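Local atomic coordinates of cytochrome C-type biogenesis protein ccmF (Thermus thermophilus, PDB entry 6ZMQ), a protein that acts as a membrane-bound heme lyase in cytochrome c maturation, binds heme b and probably takes part in joining heme to apocytochrome c. Residues A[514-519]-A[628-633]; A[525-530]-A[622-627]; A[593-598]-A[606-611]. All coordinates share one frame; numbering follows the deposited sequence.

Contact 1. Residues A[514-519]-A[628-633]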
loop_
_atom_site.group_PDB
_atom_site.type_symbol
_atom_site.label_atom_id
_atom_site.label_comp_id
_atom_site.label_asym_id
_atom_site.label_seq_id
_atom_site.Cartn_x
_atom_site.Cartn_y
_atom_site.Cartn_z
ATOM N N ALA A 514 -17.143 -1.222 -4.449
ATOM C CA ALA A 514 -18.516 -1.610 -4.072
ATOM C C ALA A 514 -18.614 -3.101 -3.763
ATOM O O ALA A 514 -19.297 -3.456 -2.807
ATOM C CB ALA A 514 -19.413 -1.248 -5.205
ATOM N N LEU A 515 -18.010 -3.923 -4.623
ATOM C CA LEU A 515 -17.920 -5.365 -4.538
ATOM C C LEU A 515 -17.092 -5.813 -3.339
ATOM O O LEU A 515 -17.454 -6.800 -2.682
ATOM C CB LEU A 515 -17.293 -5.875 -5.842
ATOM C CG LEU A 515 -17.178 -7.325 -6.331
ATOM C CD1 LEU A 515 -18.384 -8.183 -5.973
ATOM C CD2 LEU A 515 -16.924 -7.323 -7.836
ATOM N N MET A 516 -16.063 -5.038 -2.967
ATOM C CA MET A 516 -15.303 -5.353 -1.758
ATOM C C MET A 516 -16.054 -5.021 -0.473
ATOM O O MET A 516 -15.850 -5.700 0.530
ATOM C CB MET A 516 -13.949 -4.647 -1.739
ATOM C CG MET A 516 -12.839 -5.390 -2.469
ATOM S SD MET A 516 -11.143 -4.946 -2.009
ATOM C CE MET A 516 -11.303 -4.524 -0.273
ATOM N N GLY A 517 -16.875 -3.968 -0.462
ATOM C CA GLY A 517 -17.701 -3.691 0.709
ATOM C C GLY A 517 -18.688 -4.806 1.002
ATOM O O GLY A 517 -18.815 -5.244 2.162
ATOM N N LEU A 518 -19.349 -5.319 -0.059
ATOM C CA LEU A 518 -20.184 -6.521 0.082
ATOM C C LEU A 518 -19.380 -7.725 0.570
ATOM O O LEU A 518 -19.815 -8.425 1.492
ATOM C CB LEU A 518 -20.903 -6.863 -1.234
ATOM C CG LEU A 518 -21.877 -8.072 -1.279
ATOM C CD1 LEU A 518 -23.036 -7.812 -2.200
ATOM C CD2 LEU A 518 -21.250 -9.413 -1.752
ATOM N N ALA A 519 -18.227 -7.989 -0.060
ATOM C CA ALA A 519 -17.423 -9.171 0.257
ATOM C C ALA A 519 -16.891 -9.135 1.692
ATOM O O ALA A 519 -16.913 -10.150 2.399
ATOM C CB ALA A 519 -16.271 -9.291 -0.746
ATOM N N PHE A 628 -13.213 -14.828 -2.630
ATOM C CA PHE A 628 -12.665 -14.871 -3.982
ATOM C C PHE A 628 -13.159 -13.686 -4.811
ATOM O O PHE A 628 -12.424 -13.145 -5.651
ATOM C CB PHE A 628 -13.029 -16.214 -4.621
ATOM C CG PHE A 628 -13.066 -16.205 -6.116
ATOM C CD1 PHE A 628 -11.869 -16.189 -6.833
ATOM C CD2 PHE A 628 -14.288 -16.276 -6.798
ATOM C CE1 PHE A 628 -11.868 -16.201 -8.211
ATOM C CE2 PHE A 628 -14.337 -16.299 -8.185
ATOM C CZ PHE A 628 -13.123 -16.257 -8.909
ATOM N N TRP A 629 -14.393 -13.244 -4.562
ATOM C CA TRP A 629 -14.935 -12.094 -5.275
ATOM C C TRP A 629 -14.326 -10.791 -4.790
ATOM O O TRP A 629 -14.280 -9.817 -5.548
ATOM C CB TRP A 629 -16.455 -12.078 -5.124
ATOM C CG TRP A 629 -17.098 -13.226 -5.838
ATOM C CD1 TRP A 629 -17.378 -14.460 -5.326
ATOM C CD2 TRP A 629 -17.520 -13.253 -7.203
ATOM N NE1 TRP A 629 -17.961 -15.250 -6.289
ATOM C CE2 TRP A 629 -18.059 -14.528 -7.450
ATOM C CE3 TRP A 629 -17.516 -12.313 -8.234
ATOM C CZ2 TRP A 629 -18.577 -14.886 -8.691
ATOM C CZ3 TRP A 629 -18.013 -12.676 -9.465
ATOM C CH2 TRP A 629 -18.542 -13.946 -9.685
ATOM N N MET A 630 -13.818 -10.784 -3.561
ATOM C CA MET A 630 -13.009 -9.688 -3.045
ATOM C C MET A 630 -11.734 -9.507 -3.871
ATOM O O MET A 630 -11.333 -8.376 -4.186
ATOM C CB MET A 630 -12.705 -9.989 -1.577
ATOM C CG MET A 630 -12.019 -8.935 -0.770
ATOM S SD MET A 630 -11.607 -9.759 0.778
ATOM C CE MET A 630 -13.268 -10.070 1.415
ATOM N N TRP A 631 -11.125 -10.608 -4.310
ATOM C CA TRP A 631 -9.921 -10.498 -5.132
ATOM C C TRP A 631 -10.240 -10.288 -6.603
ATOM O O TRP A 631 -9.409 -9.745 -7.341
ATOM C CB TRP A 631 -9.040 -11.714 -4.929
ATOM C CG TRP A 631 -8.525 -11.669 -3.564
ATOM C CD1 TRP A 631 -8.273 -10.547 -2.825
ATOM C CD2 TRP A 631 -8.306 -12.772 -2.704
ATOM N NE1 TRP A 631 -7.856 -10.893 -1.562
ATOM C CE2 TRP A 631 -7.870 -12.258 -1.465
ATOM C CE3 TRP A 631 -8.405 -14.152 -2.866
ATOM C CZ2 TRP A 631 -7.539 -13.074 -0.406
ATOM C CZ3 TRP A 631 -8.074 -14.950 -1.813
ATOM C CH2 TRP A 631 -7.644 -14.416 -0.604
ATOM N N VAL A 632 -11.417 -10.725 -7.067
ATOM C CA VAL A 632 -11.792 -10.347 -8.432
ATOM C C VAL A 632 -12.103 -8.850 -8.474
ATOM O O VAL A 632 -11.839 -8.184 -9.481
ATOM C CB VAL A 632 -12.940 -11.223 -9.001
ATOM C CG1 VAL A 632 -14.297 -10.987 -8.342
ATOM C CG2 VAL A 632 -13.030 -11.083 -10.508
ATOM N N ALA A 633 -12.554 -8.280 -7.346
ATOM C CA ALA A 633 -12.683 -6.834 -7.218
ATOM C C ALA A 633 -11.321 -6.150 -7.174
ATOM O O ALA A 633 -11.155 -5.053 -7.717
ATOM C CB ALA A 633 -13.486 -6.504 -5.966
#
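Trp629 O accepts the backbone N-H of Ala633 at 2.9 Å, and the same carbonyl is approached from the other helix by Leu515 CG, 3.9 Å away. An apolar side chain thus lies beside this carbonyl at the interface. Leu515 places CB, CG and CD2 around the Ala633 methyl, with CG 3.8 Å from Ala633 CB; its CG is anti to the backbone N (chi1 -170°), which carries the branch across to the facing helix. Met516 reaches the same methyl from another side, its CG lying 3.7 Å from Ala633 CB and also close to Met630 O. A little further along, Ala519 CB meets Met630 CB at 3.7 Å, while the bent end of Met630 brings CE over the Ala519 backbone. The two alanine methyls lie between the helices, against Leu515, Met516 and Met630, and the axes of the short segments approach to 8.4 Å at 163°. Beyond the pair, Leu515 touches Leu636 and Met516 touches both Met637 and a bound maltoside detergent, whereas the indole NE1 of Trp629 is tied to Asp601 O. Helix 501-525 also carries His510, an axial ligand of heme b, whose side chain is about 10 Å from that of Leu515. The arrangement is that of an antiparallel pair of membrane helices, here two predicted transmembrane spans, packed through alanines, with leucine and methionine side chains between them.

Contact 2. Residues A[525-530]-A[622-627]. With LMT (dodecyl-beta-D-maltoside), chain D.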
loop_
_atom_site.group_PDB
_atom_site.type_symbol
_atom_site.label_atom_id
_atom_site.label_comp_id
_atom_site.label_asym_id
_atom_site.label_seq_id
_atom_site.Cartn_x
_atom_site.Cartn_y
_atom_site.Cartn_z
ATOM N N THR A 525 -19.254 -11.176 8.748
ATOM C CA THR A 525 -20.414 -11.700 9.463
ATOM C C THR A 525 -20.386 -13.223 9.530
ATOM O O THR A 525 -20.537 -13.815 10.606
ATOM C CB THR A 525 -21.713 -11.218 8.806
ATOM O OG1 THR A 525 -21.557 -11.166 7.381
ATOM C CG2 THR A 525 -22.109 -9.841 9.323
ATOM N N TYR A 526 -20.210 -13.872 8.383
ATOM C CA TYR A 526 -20.612 -15.267 8.209
ATOM C C TYR A 526 -19.426 -16.222 8.153
ATOM O O TYR A 526 -19.225 -16.928 7.173
ATOM C CB TYR A 526 -21.451 -15.396 6.949
ATOM C CG TYR A 526 -22.820 -14.885 7.175
ATOM C CD1 TYR A 526 -23.480 -15.204 8.352
ATOM C CD2 TYR A 526 -23.475 -14.115 6.221
ATOM C CE1 TYR A 526 -24.732 -14.760 8.596
ATOM C CE2 TYR A 526 -24.750 -13.652 6.460
ATOM C CZ TYR A 526 -25.367 -13.990 7.658
ATOM O OH TYR A 526 -26.625 -13.571 7.975
ATOM N N ARG A 527 -18.682 -16.325 9.244
ATOM C CA ARG A 527 -17.525 -17.202 9.188
ATOM C C ARG A 527 -17.496 -18.138 10.386
ATOM O O ARG A 527 -17.842 -17.749 11.507
ATOM C CB ARG A 527 -16.239 -16.383 9.034
ATOM C CG ARG A 527 -15.467 -15.941 10.246
ATOM C CD ARG A 527 -14.162 -15.351 9.753
ATOM N NE ARG A 527 -13.019 -15.801 10.531
ATOM C CZ ARG A 527 -11.760 -15.685 10.131
ATOM N NH1 ARG A 527 -10.784 -16.235 10.837
ATOM N NH2 ARG A 527 -11.481 -15.116 8.964
ATOM N N LEU A 528 -17.166 -19.393 10.116
ATOM C CA LEU A 528 -17.070 -20.403 11.160
ATOM C C LEU A 528 -15.723 -21.104 11.111
ATOM O O LEU A 528 -15.232 -21.461 10.037
ATOM C CB LEU A 528 -18.216 -21.445 11.089
ATOM C CG LEU A 528 -18.477 -22.414 9.933
ATOM C CD1 LEU A 528 -19.326 -23.562 10.412
ATOM C CD2 LEU A 528 -19.280 -21.695 8.874
ATOM N N GLU A 529 -15.142 -21.306 12.288
ATOM C CA GLU A 529 -13.872 -21.998 12.435
ATOM C C GLU A 529 -14.108 -23.238 13.280
ATOM O O GLU A 529 -14.968 -23.242 14.168
ATOM C CB GLU A 529 -12.779 -21.074 13.050
ATOM C CG GLU A 529 -12.528 -21.137 14.561
ATOM C CD GLU A 529 -11.584 -20.046 15.046
ATOM O OE1 GLU A 529 -10.519 -20.382 15.601
ATOM O OE2 GLU A 529 -11.904 -18.851 14.872
ATOM N N SER A 530 -13.418 -24.324 12.934
ATOM C CA SER A 530 -13.476 -25.524 13.760
ATOM C C SER A 530 -12.097 -26.154 13.844
ATOM O O SER A 530 -11.443 -26.374 12.818
ATOM C CB SER A 530 -14.481 -26.537 13.215
ATOM O OG SER A 530 -14.394 -26.589 11.810
ATOM N N ILE A 622 -11.599 -23.196 8.358
ATOM C CA ILE A 622 -12.427 -21.995 8.447
ATOM C C ILE A 622 -13.207 -21.817 7.144
ATOM O O ILE A 622 -12.748 -22.167 6.040
ATOM C CB ILE A 622 -11.589 -20.749 8.853
ATOM C CG1 ILE A 622 -10.674 -20.211 7.759
ATOM C CG2 ILE A 622 -10.686 -21.080 10.026
ATOM C CD1 ILE A 622 -11.188 -19.001 6.977
ATOM N N VAL A 623 -14.417 -21.271 7.288
ATOM C CA VAL A 623 -15.399 -21.168 6.212
ATOM C C VAL A 623 -15.931 -19.738 6.186
ATOM O O VAL A 623 -16.471 -19.244 7.190
ATOM C CB VAL A 623 -16.539 -22.192 6.390
ATOM C CG1 VAL A 623 -17.719 -21.846 5.520
ATOM C CG2 VAL A 623 -16.073 -23.593 6.080
ATOM N N THR A 624 -15.716 -19.060 5.056
ATOM C CA THR A 624 -15.985 -17.660 4.754
ATOM C C THR A 624 -16.614 -17.521 3.372
ATOM O O THR A 624 -16.222 -18.233 2.442
ATOM C CB THR A 624 -14.680 -16.847 4.760
ATOM O OG1 THR A 624 -13.749 -17.445 3.847
ATOM C CG2 THR A 624 -14.038 -16.778 6.130
ATOM N N PRO A 625 -17.546 -16.583 3.189
ATOM C CA PRO A 625 -18.130 -16.351 1.863
ATOM C C PRO A 625 -17.505 -15.181 1.120
ATOM O O PRO A 625 -17.042 -14.204 1.716
ATOM C CB PRO A 625 -19.603 -16.043 2.188
ATOM C CG PRO A 625 -19.743 -16.269 3.702
ATOM C CD PRO A 625 -18.380 -15.958 4.216
ATOM N N LEU A 626 -17.511 -15.318 -0.216
ATOM C CA LEU A 626 -17.233 -14.248 -1.191
ATOM C C LEU A 626 -15.838 -13.629 -1.046
ATOM O O LEU A 626 -15.614 -12.482 -1.433
ATOM C CB LEU A 626 -18.309 -13.157 -1.121
ATOM C CG LEU A 626 -19.697 -13.561 -1.625
ATOM C CD1 LEU A 626 -20.804 -13.002 -0.737
ATOM C CD2 LEU A 626 -19.894 -13.142 -3.074
ATOM N N VAL A 627 -14.869 -14.388 -0.536
ATOM C CA VAL A 627 -13.512 -13.852 -0.404
ATOM C C VAL A 627 -12.775 -13.936 -1.741
ATOM O O VAL A 627 -11.822 -13.185 -1.988
ATOM C CB VAL A 627 -12.777 -14.581 0.736
ATOM C CG1 VAL A 627 -11.527 -13.833 1.200
ATOM C CG2 VAL A 627 -13.709 -14.715 1.895
HETATM C C1B LMT D . -10.020 -13.019 13.890
HETATM C C2B LMT D . -10.840 -12.986 15.221
HETATM C C3B LMT D . -10.911 -14.354 15.976
HETATM C C4B LMT D . -10.293 -15.559 15.214
HETATM C C5B LMT D . -8.911 -15.084 14.731
HETATM C C6B LMT D . -8.145 -16.253 14.127
HETATM O O1B LMT D . -9.538 -11.729 13.588
HETATM O O2B LMT D . -10.269 -12.028 16.019
HETATM O O3B LMT D . -12.186 -14.613 16.394
HETATM O "O4'" LMT D . -10.148 -16.646 16.048
HETATM O O5B LMT D . -8.949 -13.962 13.832
HETATM O O6B LMT D . -7.953 -17.224 15.074
HETATM C "C1'" LMT D . -10.601 -8.452 11.060
HETATM C "C2'" LMT D . -11.316 -8.551 12.446
HETATM C "C3'" LMT D . -10.557 -9.544 13.385
HETATM C "C4'" LMT D . -10.285 -10.904 12.704
HETATM C "C5'" LMT D . -9.427 -10.503 11.477
HETATM C "C6'" LMT D . -8.763 -11.627 10.731
HETATM O "O1'" LMT D . -11.459 -7.931 10.118
HETATM O "O2'" LMT D . -11.316 -7.322 13.049
HETATM O "O3'" LMT D . -11.240 -9.720 14.549
HETATM O "O5'" LMT D . -10.228 -9.754 10.574
HETATM O "O6'" LMT D . -9.774 -12.286 10.088
HETATM C C1 LMT D . -11.349 -6.542 9.845
HETATM C C2 LMT D . -11.678 -6.386 8.384
HETATM C C3 LMT D . -12.459 -5.170 7.976
HETATM C C4 LMT D . -11.510 -4.022 7.718
HETATM C C5 LMT D . -12.289 -2.819 7.273
HETATM C C6 LMT D . -11.586 -1.972 6.253
HETATM C C7 LMT D . -11.103 -2.804 5.097
HETATM C C8 LMT D . -11.293 -2.046 3.830
HETATM C C9 LMT D . -10.070 -2.032 2.973
HETATM C C10 LMT D . -10.361 -1.201 1.759
HETATM C C11 LMT D . -9.203 -1.249 0.821
HETATM C C12 LMT D . -9.651 -1.183 -0.597
#
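The guanidinium group of Arg527 stands obliquely to its neighbours, with Thr624 CG2, Ile622 CD1 and the O6' hydroxyl of the maltoside gathered round it. One polar partner is Gly252 O, bonded to NH2. The second flat group, the Tyr526 ring, has Thr525 CB over one face; its OH bonds to Thr459 N, while its CB rests against Pro625 CG at 3.8 Å. Nearer the backbone, Arg527 and Thr624 lie side by side, CB to CG2 3.7 Å, and Thr624 OG1 is bonded to Tyr246 OH. Leu528 and Val623 form an antiparallel hydrogen-bonded pair: Leu528 N gives to Val623 O at 3.0 Å, and Val623 N returns a bond to Leu528 O at 2.9 Å. Leu528 CG sits between the backbone N and the carbonyl carbon (chi1 63°), which lets CD2 lie alongside Val623 CG1, 3.7 Å away. Glu529 and Ile622 make the following non-hydrogen-bonded pair on the other face, CB to CG2 3.7 Å. Beyond it, Glu529 OE2 receives a hydrogen bond from the sugar hydroxyl O4' at 3.1 Å. Leu528 and Val623 make one face apolar; on the other, Ile622 is joined by Glu529, with Arg527 near the sugar, consistent with a place beside the membrane surface.

Contact 3. Residues A[593-598]-A[606-611]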
loop_
_atom_site.group_PDB
_atom_site.type_symbol
_atom_site.label_atom_id
_atom_site.label_comp_id
_atom_site.label_asym_id
_atom_site.label_seq_id
_atom_site.Cartn_x
_atom_site.Cartn_y
_atom_site.Cartn_z
ATOM N N LYS A 593 2.448 -22.549 9.038
ATOM C CA LYS A 593 1.567 -23.192 8.084
ATOM C C LYS A 593 1.639 -22.489 6.732
ATOM O O LYS A 593 1.993 -21.307 6.635
ATOM C CB LYS A 593 0.133 -23.143 8.610
ATOM C CG LYS A 593 -0.002 -23.776 9.974
ATOM C CD LYS A 593 -1.375 -23.698 10.573
ATOM C CE LYS A 593 -1.712 -22.270 10.965
ATOM N NZ LYS A 593 -0.835 -21.781 12.054
ATOM N N VAL A 594 1.295 -23.235 5.679
ATOM C CA VAL A 594 0.705 -22.663 4.468
ATOM C C VAL A 594 -0.561 -23.466 4.156
ATOM O O VAL A 594 -0.546 -24.711 4.047
ATOM C CB VAL A 594 1.651 -22.582 3.254
ATOM C CG1 VAL A 594 2.573 -21.379 3.358
ATOM C CG2 VAL A 594 2.467 -23.760 3.096
ATOM N N ILE A 595 -1.662 -22.744 4.079
ATOM C CA ILE A 595 -3.011 -23.265 3.941
ATOM C C ILE A 595 -3.268 -23.694 2.505
ATOM O O ILE A 595 -2.636 -23.199 1.561
ATOM C CB ILE A 595 -3.990 -22.173 4.427
ATOM C CG1 ILE A 595 -3.891 -20.888 3.614
ATOM C CG2 ILE A 595 -3.535 -21.627 5.714
ATOM C CD1 ILE A 595 -4.935 -20.637 2.587
ATOM N N TYR A 596 -4.190 -24.634 2.321
ATOM C CA TYR A 596 -4.705 -24.879 0.979
ATOM C C TYR A 596 -6.151 -24.412 0.925
ATOM O O TYR A 596 -6.899 -24.561 1.900
ATOM C CB TYR A 596 -4.554 -26.344 0.546
ATOM C CG TYR A 596 -5.388 -26.718 -0.669
ATOM C CD1 TYR A 596 -5.033 -26.278 -1.945
ATOM C CD2 TYR A 596 -6.585 -27.419 -0.526
ATOM C CE1 TYR A 596 -5.811 -26.584 -3.050
ATOM C CE2 TYR A 596 -7.353 -27.741 -1.621
ATOM C CZ TYR A 596 -6.973 -27.310 -2.882
ATOM O OH TYR A 596 -7.744 -27.614 -3.982
ATOM N N THR A 597 -6.532 -23.801 -0.191
ATOM C CA THR A 597 -7.881 -23.265 -0.319
ATOM C C THR A 597 -8.543 -23.486 -1.677
ATOM O O THR A 597 -7.988 -23.091 -2.723
ATOM C CB THR A 597 -7.897 -21.790 0.064
ATOM O OG1 THR A 597 -9.168 -21.256 -0.300
ATOM C CG2 THR A 597 -6.751 -21.004 -0.597
ATOM N N PRO A 598 -9.668 -24.178 -1.712
ATOM C CA PRO A 598 -10.558 -24.131 -2.877
ATOM C C PRO A 598 -11.356 -22.845 -2.983
ATOM O O PRO A 598 -12.032 -22.430 -2.028
ATOM C CB PRO A 598 -11.476 -25.335 -2.640
ATOM C CG PRO A 598 -10.579 -26.276 -1.916
ATOM C CD PRO A 598 -9.959 -25.366 -0.902
ATOM N N LEU A 606 -10.915 -22.441 3.626
ATOM C CA LEU A 606 -9.499 -22.427 3.993
ATOM C C LEU A 606 -9.159 -23.572 4.939
ATOM O O LEU A 606 -9.750 -23.684 6.024
ATOM C CB LEU A 606 -9.112 -21.081 4.608
ATOM C CG LEU A 606 -7.689 -20.722 5.075
ATOM C CD1 LEU A 606 -7.550 -19.228 4.975
ATOM C CD2 LEU A 606 -7.272 -21.141 6.502
ATOM N N MET A 607 -8.133 -24.349 4.571
ATOM C CA MET A 607 -7.754 -25.572 5.269
ATOM C C MET A 607 -6.366 -25.418 5.877
ATOM O O MET A 607 -5.394 -25.114 5.160
ATOM C CB MET A 607 -7.815 -26.761 4.315
ATOM C CG MET A 607 -9.109 -27.534 4.432
ATOM S SD MET A 607 -9.604 -28.098 2.810
ATOM C CE MET A 607 -9.949 -26.476 2.122
ATOM N N ASP A 608 -6.297 -25.687 7.189
ATOM C CA ASP A 608 -5.242 -25.365 8.136
ATOM C C ASP A 608 -4.816 -26.596 8.920
ATOM O O ASP A 608 -5.614 -27.507 9.158
ATOM C CB ASP A 608 -5.739 -24.303 9.130
ATOM C CG ASP A 608 -4.773 -23.181 9.310
ATOM O OD1 ASP A 608 -3.823 -23.139 8.526
ATOM O OD2 ASP A 608 -4.974 -22.342 10.213
ATOM N N PHE A 609 -3.558 -26.604 9.316
ATOM C CA PHE A 609 -2.975 -27.777 10.002
ATOM C C PHE A 609 -2.998 -27.642 11.527
ATOM O O PHE A 609 -3.469 -28.579 12.163
ATOM C CB PHE A 609 -1.576 -27.987 9.457
ATOM C CG PHE A 609 -1.228 -29.440 9.421
ATOM C CD1 PHE A 609 -1.470 -30.231 10.524
ATOM C CD2 PHE A 609 -0.580 -29.984 8.334
ATOM C CE1 PHE A 609 -1.121 -31.567 10.520
ATOM C CE2 PHE A 609 -0.229 -31.320 8.333
ATOM C CZ PHE A 609 -0.508 -32.110 9.421
ATOM N N ASP A 610 -2.501 -26.515 12.043
ATOM C CA ASP A 610 -2.419 -26.128 13.479
ATOM C C ASP A 610 -1.234 -26.823 14.139
ATOM O O ASP A 610 -0.233 -26.168 14.321
ATOM C CB ASP A 610 -3.772 -26.101 14.173
ATOM C CG ASP A 610 -4.473 -24.799 13.912
ATOM O OD1 ASP A 610 -3.878 -23.960 13.285
ATOM O OD2 ASP A 610 -5.589 -24.649 14.357
ATOM N N ARG A 611 -1.440 -27.974 14.738
ATOM C CA ARG A 611 -0.285 -28.819 15.079
ATOM C C ARG A 611 -0.374 -30.179 14.408
ATOM O O ARG A 611 -1.408 -30.827 14.455
ATOM C CB ARG A 611 -0.199 -29.022 16.585
ATOM C CG ARG A 611 0.005 -30.472 16.992
ATOM C CD ARG A 611 0.360 -30.454 18.453
ATOM N NE ARG A 611 1.562 -29.660 18.518
ATOM C CZ ARG A 611 2.661 -30.001 17.894
ATOM N NH1 ARG A 611 3.741 -29.248 17.975
ATOM N NH2 ARG A 611 2.669 -31.103 17.183
#
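Ile595 and Leu606 form the apolar centre, their side chains crossing at about a right angle. Ile595 CD1 lies 3.7 Å from Leu606 CG, and Ile595 CG2 approaches Leu606 CD2 at 3.8 Å, so that both ends of the isoleucine embrace the leucine's branch. Leu606 CG lies anti to its own nitrogen (chi1 -179°), and both methyls face the isoleucine. Behind this pair, Leu606 also packs on Ile622 and Tyr246, which close the cluster from the neighbouring strand and from helix 224-247. A second apolar patch lies on the other side of the strand, where the bent Met607 chain brings CE to the Pro598 ring and, obliquely, to the ring of Tyr596. Between the two patches the backbones are joined by an antiparallel hydrogen-bonded pair. Tyr596 N gives to Met607 O at 3.1 Å, in the plane of that carbonyl, and Met607 N gives to Tyr596 O at 2.9 Å, nearly in line with the C=O bond. Further out the contact turns polar. Lys593, folded at chi3 and chi4, lays its CD and CE methylenes across the Asp608 carboxylate, and its ammonium NZ makes a long salt bridge of 3.9 Å with Asp610 OD1. Asp608 OD2 stands 4.6 Å from NZ, beyond a salt bridge, although its charge would probably still help to steady the lysine. Trp251 supplies a cation-pi partner for Lys593, and Arg620 faces both aspartates through long, weak ion pairs. With a single bridge between the segments, the arrangement is typical of the open end of a beta hairpin: strands 599-600 and 603-608 are joined by a two-residue turn, and the preceding chain diverges toward strand 593-594 and a second antiparallel sheet.

How the contacts relate
Starting from the N terminus, the chain reaches these contacts late, when helix 501-525 carries residues 514-519 and passes directly into strand 528-534. After a long excursion with strands but no helix it comes to 593-598, which contact 3 closes on 606-611 within a short hairpin. Strand 617-625 then returns to 525-530, making contact 2, a wider loop that encloses contact 3. Helix 627-644 follows at once and completes contact 1, the outermost loop of three, with no crossing. Contacts 2 and 3 meet in one sheet, where Ile622 N probably bonds to Leu606 O at 3.0 Å. Contacts 1 and 2 touch through Ala519 CB and Leu626 O, and both helices connect directly to sheet strands.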